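Local coordinates for vesicular integral-membrane protein VIP36 (Canis lupus familiaris, PDB 2DUQ) that acts as a calcium-dependent lectin of the early secretory pathway, binding high-mannose glycans to sort and transport the glycoproteins that carry them, at residues K103-G108 and S137-H142; R198-Y203 and T242-S247. All blocks are in the same frame, centred on the assembly; numbering follows the deposited sequence.

How the contacts relate
Following the chain from the N terminus, residues 103-108 come first, in the loop leading into strand 109-114, and contact 1 closes when residues 137-142, beyond strand 128-135, return to them. Contact 2 begins later, where strand 189-198 ends, and closes when residues 242-247 pass along residues 198-203; the two loops therefore follow in series and neither encloses the other. Contact 1 joins two loops of the seven-stranded sheet near the calcium and mannose sites, whereas contact 2 ties residues 242-247, near the C-terminal end of this lumenal lectin piece, to the link between the two sheets. Their centres are about 16 Å apart, yet they touch: Tyr203, Pro246 and Leu199 pack on Gly108, and Tyr203 also on His107.

Contact 1: residues K103-G108 and S137-H142; sequences KDNFHG and SLSYDH. With MAN (alpha-D-mannopyranose), chain C.
Two irregular loop segments come closest at Asn105 and Ser139, whose CA atoms are 5.2 Å apart, and both direct hydrogen bonds between them end on one carboxylate, that of Asp104. Asp104 turns its CG away from its own backbone N (chi1 -153°) and reaches across with both oxygens. OD1 receives the backbone N-H of Tyr140 through its syn lone pair, in a nearly straight bond (N to OD1 2.8 Å, 163° at the hydrogen). OD2 accepts the hydroxyl of Ser139 on its syn side, the OG to OD2 distance being 2.6 Å and the donor lying somewhat out of the carboxylate plane. A water that donates to Tyr140 O reaches Asp104 OD2 with a weak bond, while the Asn105 N-H adds a weak bond to OD1. Alongside, Asn105 ND2 passes Leu138 O at 3.2 Å without a proper bond; it donates instead to Gly136 O and to a water that bridges to Ser137 O. Farther along 137-142, the Tyr140 ring packs against Phe112, close to the calcium ligand Asp114. Beyond it, His142 NE2 donates to mannose O4 at 2.9 Å and weakly to O3. The sugar is also hydrogen-bonded by the Asp83 and Asn118 side chains and the backbone N-H groups of Asp213 and Leu214, part of the calcium-dependent mannose site of an L-type lectin, whose His142-bearing loop is tied to residues 103-108 through Asp104.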
ATOM      1  N   LYS A 103      -9.358  -5.248   5.842  1.00 19.52           N
ATOM      2  CA  LYS A 103     -10.040  -4.980   7.110  1.00 20.89           C
ATOM      3  C   LYS A 103      -9.754  -3.569   7.664  1.00 20.04           C
ATOM      4  O   LYS A 103      -8.657  -3.000   7.499  1.00 20.16           O
ATOM      5  CB  LYS A 103      -9.723  -6.032   8.189  1.00 20.84           C
ATOM      6  CG  LYS A 103      -8.340  -5.854   8.816  1.00 22.45           C
ATOM      7  CD  LYS A 103      -7.966  -6.920   9.912  1.00 23.49           C
ATOM      8  CE  LYS A 103      -8.811  -6.846  11.189  1.00 26.33           C
ATOM      9  NZ  LYS A 103      -8.692  -5.613  12.018  1.00 27.58           N
ATOM     10  N   ASP A 104     -10.781  -3.037   8.313  1.00 20.05           N
ATOM     11  CA  ASP A 104     -10.716  -1.805   9.088  1.00 19.95           C
ATOM     12  C   ASP A 104     -10.174  -2.118  10.475  1.00 19.71           C
ATOM     13  O   ASP A 104      -9.966  -3.299  10.824  1.00 20.18           O
ATOM     14  CB  ASP A 104     -12.130  -1.225   9.212  1.00 19.75           C
ATOM     15  CG  ASP A 104     -12.150   0.288   9.385  1.00 21.89           C
ATOM     16  OD1 ASP A 104     -11.091   0.935   9.507  1.00 19.56           O
ATOM     17  OD2 ASP A 104     -13.284   0.825   9.412  1.00 23.20           O
ATOM     18  N   ASN A 105      -9.935  -1.071  11.268  1.00 19.34           N
ATOM     19  CA  ASN A 105      -9.463  -1.242  12.651  1.00 18.46           C
ATOM     20  C   ASN A 105      -8.249  -2.162  12.686  1.00 18.08           C
ATOM     21  O   ASN A 105      -8.137  -3.071  13.521  1.00 18.19           O
ATOM     22  CB  ASN A 105     -10.590  -1.779  13.543  1.00 19.36           C
ATOM     23  CG  ASN A 105     -11.732  -0.781  13.689  1.00 20.52           C
ATOM     24  OD1 ASN A 105     -12.694  -0.830  12.938  1.00 23.39           O
ATOM     25  ND2 ASN A 105     -11.609   0.130  14.632  1.00 21.68           N
ATOM     26  N   PHE A 106      -7.358  -1.910  11.733  1.00 17.34           N
ATOM     27  CA  PHE A 106      -6.090  -2.632  11.576  1.00 17.32           C
ATOM     28  C   PHE A 106      -5.032  -2.136  12.551  1.00 17.42           C
ATOM     29  O   PHE A 106      -5.187  -1.070  13.159  1.00 17.47           O
ATOM     30  CB  PHE A 106      -5.605  -2.492  10.126  1.00 17.08           C
ATOM     31  CG  PHE A 106      -5.413  -1.071   9.680  1.00 14.95           C
ATOM     32  CD1 PHE A 106      -4.172  -0.443   9.815  1.00 15.04           C
ATOM     33  CD2 PHE A 106      -6.476  -0.358   9.096  1.00 16.42           C
ATOM     34  CE1 PHE A 106      -3.975   0.886   9.381  1.00 15.66           C
ATOM     35  CE2 PHE A 106      -6.281   0.958   8.648  1.00 17.25           C
ATOM     36  CZ  PHE A 106      -5.042   1.579   8.807  1.00 17.02           C
ATOM     37  N   HIS A 107      -3.964  -2.926  12.723  1.00 16.97           N
ATOM     38  CA  HIS A 107      -2.840  -2.552  13.582  1.00 17.82           C
ATOM     39  C   HIS A 107      -1.606  -2.359  12.680  1.00 17.97           C
ATOM     40  O   HIS A 107      -1.188  -3.305  12.000  1.00 17.66           O
ATOM     41  CB  HIS A 107      -2.572  -3.680  14.595  1.00 17.79           C
ATOM     42  CG  HIS A 107      -3.721  -3.931  15.526  1.00 18.79           C
ATOM     43  ND1 HIS A 107      -3.704  -3.545  16.849  1.00 22.13           N
ATOM     44  CD2 HIS A 107      -4.924  -4.508  15.320  1.00 19.42           C
ATOM     45  CE1 HIS A 107      -4.846  -3.879  17.423  1.00 18.45           C
ATOM     46  NE2 HIS A 107      -5.612  -4.448  16.511  1.00 23.21           N
ATOM     47  N   GLY A 108      -1.056  -1.140  12.641  1.00 18.09           N
ATOM     48  CA  GLY A 108       0.164  -0.873  11.879  1.00 17.30           C
ATOM     49  C   GLY A 108      -0.041   0.253  10.896  1.00 17.69           C
ATOM     50  O   GLY A 108      -0.790   1.186  11.189  1.00 17.92           O
ATOM     51  N   SER A 137      -7.930   0.922  17.133  1.00 19.66           N
ATOM     52  CA  SER A 137      -9.067   1.746  17.587  0.50 20.42           C
ATOM     53  C   SER A 137      -9.700   2.593  16.490  1.00 20.37           C
ATOM     54  O   SER A 137     -10.884   2.956  16.584  1.00 20.84           O
ATOM     55  CB  SER A 137      -8.617   2.694  18.707  0.50 20.03           C
ATOM     56  OG  SER A 137      -8.065   1.975  19.792  0.50 22.08           O
ATOM     57  N   LEU A 138      -8.908   2.951  15.476  1.00 20.89           N
ATOM     58  CA  LEU A 138      -9.399   3.850  14.417  1.00 21.21           C
ATOM     59  C   LEU A 138     -10.148   3.146  13.307  1.00 21.88           C
ATOM     60  O   LEU A 138      -9.752   2.065  12.838  1.00 21.27           O
ATOM     61  CB  LEU A 138      -8.260   4.691  13.798  1.00 21.09           C
ATOM     62  CG  LEU A 138      -7.321   5.403  14.774  1.00 22.52           C
ATOM     63  CD1 LEU A 138      -6.257   6.203  14.012  1.00 23.45           C
ATOM     64  CD2 LEU A 138      -8.120   6.307  15.732  1.00 25.02           C
ATOM     65  N   SER A 139     -11.227   3.777  12.854  1.00 22.59           N
ATOM     66  CA  SER A 139     -11.923   3.288  11.679  1.00 23.71           C
ATOM     67  C   SER A 139     -11.660   4.275  10.521  1.00 24.35           C
ATOM     68  O   SER A 139     -11.806   5.505  10.670  1.00 24.83           O
ATOM     69  CB  SER A 139     -13.411   3.092  11.986  1.00 23.89           C
ATOM     70  OG  SER A 139     -14.167   2.828  10.814  1.00 26.94           O
ATOM     71  N   TYR A 140     -11.210   3.748   9.382  1.00 22.70           N
ATOM     72  CA  TYR A 140     -11.018   4.570   8.205  1.00 21.67           C
ATOM     73  C   TYR A 140     -12.398   5.004   7.693  1.00 20.73           C
ATOM     74  O   TYR A 140     -13.238   4.179   7.371  1.00 21.65           O
ATOM     75  CB  TYR A 140     -10.287   3.751   7.140  1.00 22.09           C
ATOM     76  CG  TYR A 140     -10.185   4.442   5.797  1.00 20.58           C
ATOM     77  CD1 TYR A 140      -9.215   5.415   5.572  1.00 19.31           C
ATOM     78  CD2 TYR A 140     -11.033   4.078   4.741  1.00 21.05           C
ATOM     79  CE1 TYR A 140      -9.085   6.043   4.320  1.00 19.67           C
ATOM     80  CE2 TYR A 140     -10.918   4.686   3.501  1.00 20.51           C
ATOM     81  CZ  TYR A 140      -9.952   5.664   3.295  1.00 19.79           C
ATOM     82  OH  TYR A 140      -9.847   6.289   2.080  1.00 22.13           O
ATOM     83  N   ASP A 141     -12.659   6.300   7.672  1.00 20.42           N
ATOM     84  CA  ASP A 141     -13.956   6.771   7.198  1.00 20.13           C
ATOM     85  C   ASP A 141     -13.923   6.854   5.672  1.00 20.19           C
ATOM     86  O   ASP A 141     -13.552   7.873   5.088  1.00 20.04           O
ATOM     87  CB  ASP A 141     -14.318   8.129   7.815  1.00 20.11           C
ATOM     88  CG  ASP A 141     -15.723   8.563   7.435  1.00 21.62           C
ATOM     89  OD1 ASP A 141     -16.251   9.489   8.067  1.00 21.62           O
ATOM     90  OD2 ASP A 141     -16.331   7.937   6.523  1.00 22.22           O
ATOM     91  N   HIS A 142     -14.286   5.745   5.038  1.00 19.90           N
ATOM     92  CA  HIS A 142     -14.239   5.633   3.586  1.00 20.05           C
ATOM     93  C   HIS A 142     -15.088   6.718   2.890  1.00 20.30           C
ATOM     94  O   HIS A 142     -14.653   7.308   1.893  1.00 20.60           O
ATOM     95  CB  HIS A 142     -14.665   4.225   3.173  1.00 20.49           C
ATOM     96  CG  HIS A 142     -14.804   4.061   1.690  1.00 19.99           C
ATOM     97  ND1 HIS A 142     -13.725   4.032   0.840  1.00 22.41           N
ATOM     98  CD2 HIS A 142     -15.903   3.962   0.906  1.00 20.91           C
ATOM     99  CE1 HIS A 142     -14.150   3.906  -0.406  1.00 21.44           C
ATOM    100  NE2 HIS A 142     -15.469   3.871  -0.390  1.00 17.44           N
TER
HETATM  101  C1  MAN C  16     -20.356   2.755  -4.056  1.00 22.84           C
HETATM  102  C2  MAN C  16     -19.798   2.347  -2.694  1.00 22.39           C
HETATM  103  C3  MAN C  16     -18.650   3.290  -2.297  1.00 23.12           C
HETATM  104  C4  MAN C  16     -17.591   3.357  -3.403  1.00 21.18           C
HETATM  105  C5  MAN C  16     -18.271   3.801  -4.706  1.00 20.25           C
HETATM  106  C6  MAN C  16     -17.298   3.906  -5.896  1.00 19.38           C
HETATM  107  O1  MAN C  16     -21.105   3.969  -3.945  1.00 23.34           O
HETATM  108  O2  MAN C  16     -19.395   0.977  -2.734  1.00 22.10           O
HETATM  109  O3  MAN C  16     -18.089   2.871  -1.075  1.00 23.22           O
HETATM  110  O4  MAN C  16     -16.563   4.248  -3.056  1.00 18.31           O
HETATM  111  O5  MAN C  16     -19.306   2.873  -5.015  1.00 20.19           O
HETATM  112  O6  MAN C  16     -16.868   2.618  -6.295  1.00 18.17           O
HETATM  113  O   HOH W   1     -13.808   1.729   6.501  1.00 24.95           O
HETATM  114  O   HOH W   2     -13.704   1.937  15.674  1.00 32.55           O

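Contact 2: residues R198-Y203 and T242-S247; sequences RLPTGY and TKIEPS
At the edge of the eight-stranded sheet of this legume-lectin-like domain, Arg198 and Ser247 form an antiparallel hydrogen-bonded pair, adding the short strand 247-248 beside strand 189-198. The Arg198 N to Ser247 O bond is 2.8 Å long, and the return bond from Ser247 N to Arg198 O is 3.0 Å. Arg198 O also receives a CA-H...O contact from Pro246. From this pair the arginine side chain, bent at chi3 (60°), crosses Ile244 at about a right angle, and CG2 of the isoleucine lies over one face of the guanidinium, toward its rim, 3.7 Å from NH2. Waters complete the grip: one accepts from Arg198 NE, donates to Glu245 O and bonds Ser247 OG, while another accepts from both Arg198 NH2 and Glu245 N. Past the bridge the segments run on side by side without regular pairing; residues 198-203 cross from strand 189-198 to strand 204-210 of the other sheet, and residues 242-247 line this link between the two layers of the jelly-roll sandwich. Here Pro200 CB packs on Ile244 CB at 4.0 Å, and Pro200 CD meets Pro246 CG, also at 4.0 Å. Pro246 CG in turn sits at the edge of the Tyr203 ring, 3.2 Å from OH, while Pro200 CG lies over a face of that ring, toward its rim. At the far end, a water donates to both Thr201 O and Thr242 O, and Thr201 OG1 touches Thr242 CG2 at 3.2 Å.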
ATOM      1  N   ARG A 198       5.983   5.209  15.105  1.00 21.68           N
ATOM      2  CA  ARG A 198       6.416   4.021  15.864  1.00 22.94           C
ATOM      3  C   ARG A 198       5.680   2.773  15.363  1.00 21.69           C
ATOM      4  O   ARG A 198       4.449   2.706  15.398  1.00 20.76           O
ATOM      5  CB  ARG A 198       6.232   4.224  17.378  1.00 22.97           C
ATOM      6  CG  ARG A 198       7.388   4.987  18.057  1.00 27.51           C
ATOM      7  CD  ARG A 198       7.133   5.295  19.547  1.00 28.23           C
ATOM      8  NE  ARG A 198       6.930   4.136  20.442  1.00 34.56           N
ATOM      9  CZ  ARG A 198       7.886   3.318  20.878  1.00 36.48           C
ATOM     10  NH1 ARG A 198       9.148   3.480  20.498  1.00 39.48           N
ATOM     11  NH2 ARG A 198       7.579   2.318  21.697  1.00 39.71           N
ATOM     12  N   LEU A 199       6.454   1.802  14.862  1.00 21.45           N
ATOM     13  CA  LEU A 199       5.925   0.530  14.366  1.00 21.11           C
ATOM     14  C   LEU A 199       6.806  -0.618  14.870  1.00 22.17           C
ATOM     15  O   LEU A 199       8.034  -0.472  14.908  1.00 22.50           O
ATOM     16  CB  LEU A 199       5.891   0.518  12.830  1.00 20.75           C
ATOM     17  CG  LEU A 199       5.018   1.590  12.146  1.00 20.34           C
ATOM     18  CD1 LEU A 199       5.386   1.730  10.666  1.00 19.81           C
ATOM     19  CD2 LEU A 199       3.517   1.251  12.324  1.00 22.07           C
ATOM     20  N   PRO A 200       6.180  -1.737  15.279  1.00 22.19           N
ATOM     21  CA  PRO A 200       6.958  -2.912  15.657  1.00 22.42           C
ATOM     22  C   PRO A 200       7.524  -3.648  14.452  1.00 22.73           C
ATOM     23  O   PRO A 200       7.122  -3.412  13.298  1.00 22.46           O
ATOM     24  CB  PRO A 200       5.924  -3.786  16.355  1.00 22.13           C
ATOM     25  CG  PRO A 200       4.669  -3.470  15.622  1.00 22.46           C
ATOM     26  CD  PRO A 200       4.735  -1.985  15.429  1.00 22.10           C
ATOM     27  N   THR A 201       8.475  -4.533  14.727  1.00 23.25           N
ATOM     28  CA  THR A 201       8.881  -5.551  13.773  1.00 23.53           C
ATOM     29  C   THR A 201       7.853  -6.686  13.848  1.00 22.65           C
ATOM     30  O   THR A 201       7.054  -6.751  14.787  1.00 23.40           O
ATOM     31  CB  THR A 201      10.271  -6.110  14.136  1.00 23.85           C
ATOM     32  OG1 THR A 201      10.254  -6.487  15.511  1.00 24.74           O
ATOM     33  CG2 THR A 201      11.353  -5.062  13.916  1.00 24.36           C
ATOM     34  N   GLY A 202       7.850  -7.581  12.868  1.00 22.74           N
ATOM     35  CA  GLY A 202       6.965  -8.753  12.950  1.00 22.48           C
ATOM     36  C   GLY A 202       5.599  -8.645  12.291  1.00 22.10           C
ATOM     37  O   GLY A 202       4.738  -9.518  12.473  1.00 21.66           O
ATOM     38  N   TYR A 203       5.409  -7.577  11.529  1.00 21.57           N
ATOM     39  CA  TYR A 203       4.172  -7.339  10.808  1.00 20.74           C
ATOM     40  C   TYR A 203       4.301  -7.882   9.379  1.00 20.98           C
ATOM     41  O   TYR A 203       5.413  -8.283   8.945  1.00 20.87           O
ATOM     42  CB  TYR A 203       3.861  -5.834  10.833  1.00 19.76           C
ATOM     43  CG  TYR A 203       3.121  -5.337  12.058  1.00 19.18           C
ATOM     44  CD1 TYR A 203       2.964  -6.123  13.187  1.00 17.37           C
ATOM     45  CD2 TYR A 203       2.576  -4.039  12.083  1.00 19.29           C
ATOM     46  CE1 TYR A 203       2.282  -5.654  14.316  1.00 19.93           C
ATOM     47  CE2 TYR A 203       1.901  -3.574  13.200  1.00 20.35           C
ATOM     48  CZ  TYR A 203       1.747  -4.383  14.303  1.00 20.33           C
ATOM     49  OH  TYR A 203       1.073  -3.895  15.397  1.00 20.69           O
ATOM     50  N   THR A 242       9.242  -6.228  18.671  1.00 30.77           N
ATOM     51  CA  THR A 242       8.002  -6.853  18.202  1.00 30.49           C
ATOM     52  C   THR A 242       6.813  -6.392  19.061  1.00 29.58           C
ATOM     53  O   THR A 242       5.659  -6.626  18.718  1.00 29.36           O
ATOM     54  CB  THR A 242       8.082  -8.414  18.217  1.00 30.90           C
ATOM     55  OG1 THR A 242       8.138  -8.871  19.567  1.00 31.11           O
ATOM     56  CG2 THR A 242       9.302  -8.927  17.429  1.00 31.46           C
ATOM     57  N   LYS A 243       7.111  -5.733  20.174  1.00 29.02           N
ATOM     58  CA  LYS A 243       6.081  -5.326  21.121  1.00 29.20           C
ATOM     59  C   LYS A 243       5.754  -3.834  21.085  1.00 28.16           C
ATOM     60  O   LYS A 243       4.975  -3.361  21.903  1.00 28.52           O
ATOM     61  CB  LYS A 243       6.507  -5.715  22.531  1.00 29.82           C
ATOM     62  CG  LYS A 243       6.709  -7.217  22.722  1.00 32.78           C
ATOM     63  CD  LYS A 243       5.490  -7.871  23.338  1.00 37.52           C
ATOM     64  CE  LYS A 243       5.700  -9.380  23.556  1.00 40.25           C
ATOM     65  NZ  LYS A 243       6.691  -9.649  24.634  1.00 41.33           N
ATOM     66  N   ILE A 244       6.378  -3.099  20.165  1.00 27.81           N
ATOM     67  CA  ILE A 244       6.120  -1.666  19.997  1.00 26.88           C
ATOM     68  C   ILE A 244       4.666  -1.502  19.548  1.00 26.81           C
ATOM     69  O   ILE A 244       4.235  -2.172  18.621  1.00 26.90           O
ATOM     70  CB  ILE A 244       7.080  -1.017  18.953  1.00 26.99           C
ATOM     71  CG1 ILE A 244       8.537  -1.054  19.437  1.00 27.11           C
ATOM     72  CG2 ILE A 244       6.642   0.415  18.626  1.00 25.36           C
ATOM     73  CD1 ILE A 244       9.563  -0.635  18.361  1.00 27.91           C
ATOM     74  N   GLU A 245       3.906  -0.649  20.228  1.00 26.40           N
ATOM     75  CA  GLU A 245       2.524  -0.362  19.822  1.00 26.70           C
ATOM     76  C   GLU A 245       2.556   0.641  18.670  1.00 23.88           C
ATOM     77  O   GLU A 245       3.235   1.673  18.780  1.00 23.14           O
ATOM     78  CB  GLU A 245       1.712   0.236  20.982  1.00 27.20           C
ATOM     79  CG  GLU A 245       1.540  -0.670  22.211  1.00 31.20           C
ATOM     80  CD  GLU A 245       0.484  -0.134  23.206  1.00 32.30           C
ATOM     81  OE1 GLU A 245      -0.220   0.877  22.888  1.00 39.70           O
ATOM     82  OE2 GLU A 245       0.360  -0.728  24.312  1.00 38.85           O
ATOM     83  N   PRO A 246       1.827   0.356  17.564  1.00 22.85           N
ATOM     84  CA  PRO A 246       1.801   1.364  16.483  1.00 21.49           C
ATOM     85  C   PRO A 246       1.253   2.674  17.015  1.00 21.36           C
ATOM     86  O   PRO A 246       0.174   2.705  17.647  1.00 20.38           O
ATOM     87  CB  PRO A 246       0.827   0.769  15.448  1.00 21.47           C
ATOM     88  CG  PRO A 246       0.906  -0.720  15.688  1.00 22.02           C
ATOM     89  CD  PRO A 246       1.011  -0.820  17.210  1.00 22.24           C
ATOM     90  N   SER A 247       1.998   3.744  16.768  1.00 21.30           N
ATOM     91  CA  SER A 247       1.623   5.068  17.254  1.00 22.56           C
ATOM     92  C   SER A 247       2.412   6.159  16.534  1.00 22.97           C
ATOM     93  O   SER A 247       3.340   5.873  15.763  1.00 21.92           O
ATOM     94  CB  SER A 247       1.883   5.152  18.765  1.00 22.74           C
ATOM     95  OG  SER A 247       3.259   5.371  19.056  1.00 25.11           O
TER
HETATM   96  O   HOH W   3       5.039   0.728  22.719  1.00 26.97           O
HETATM   97  O   HOH W   4       4.451   3.207  20.427  1.00 36.74           O
HETATM   98  O   HOH W   5       4.976  -7.948  16.266  1.00 27.05           O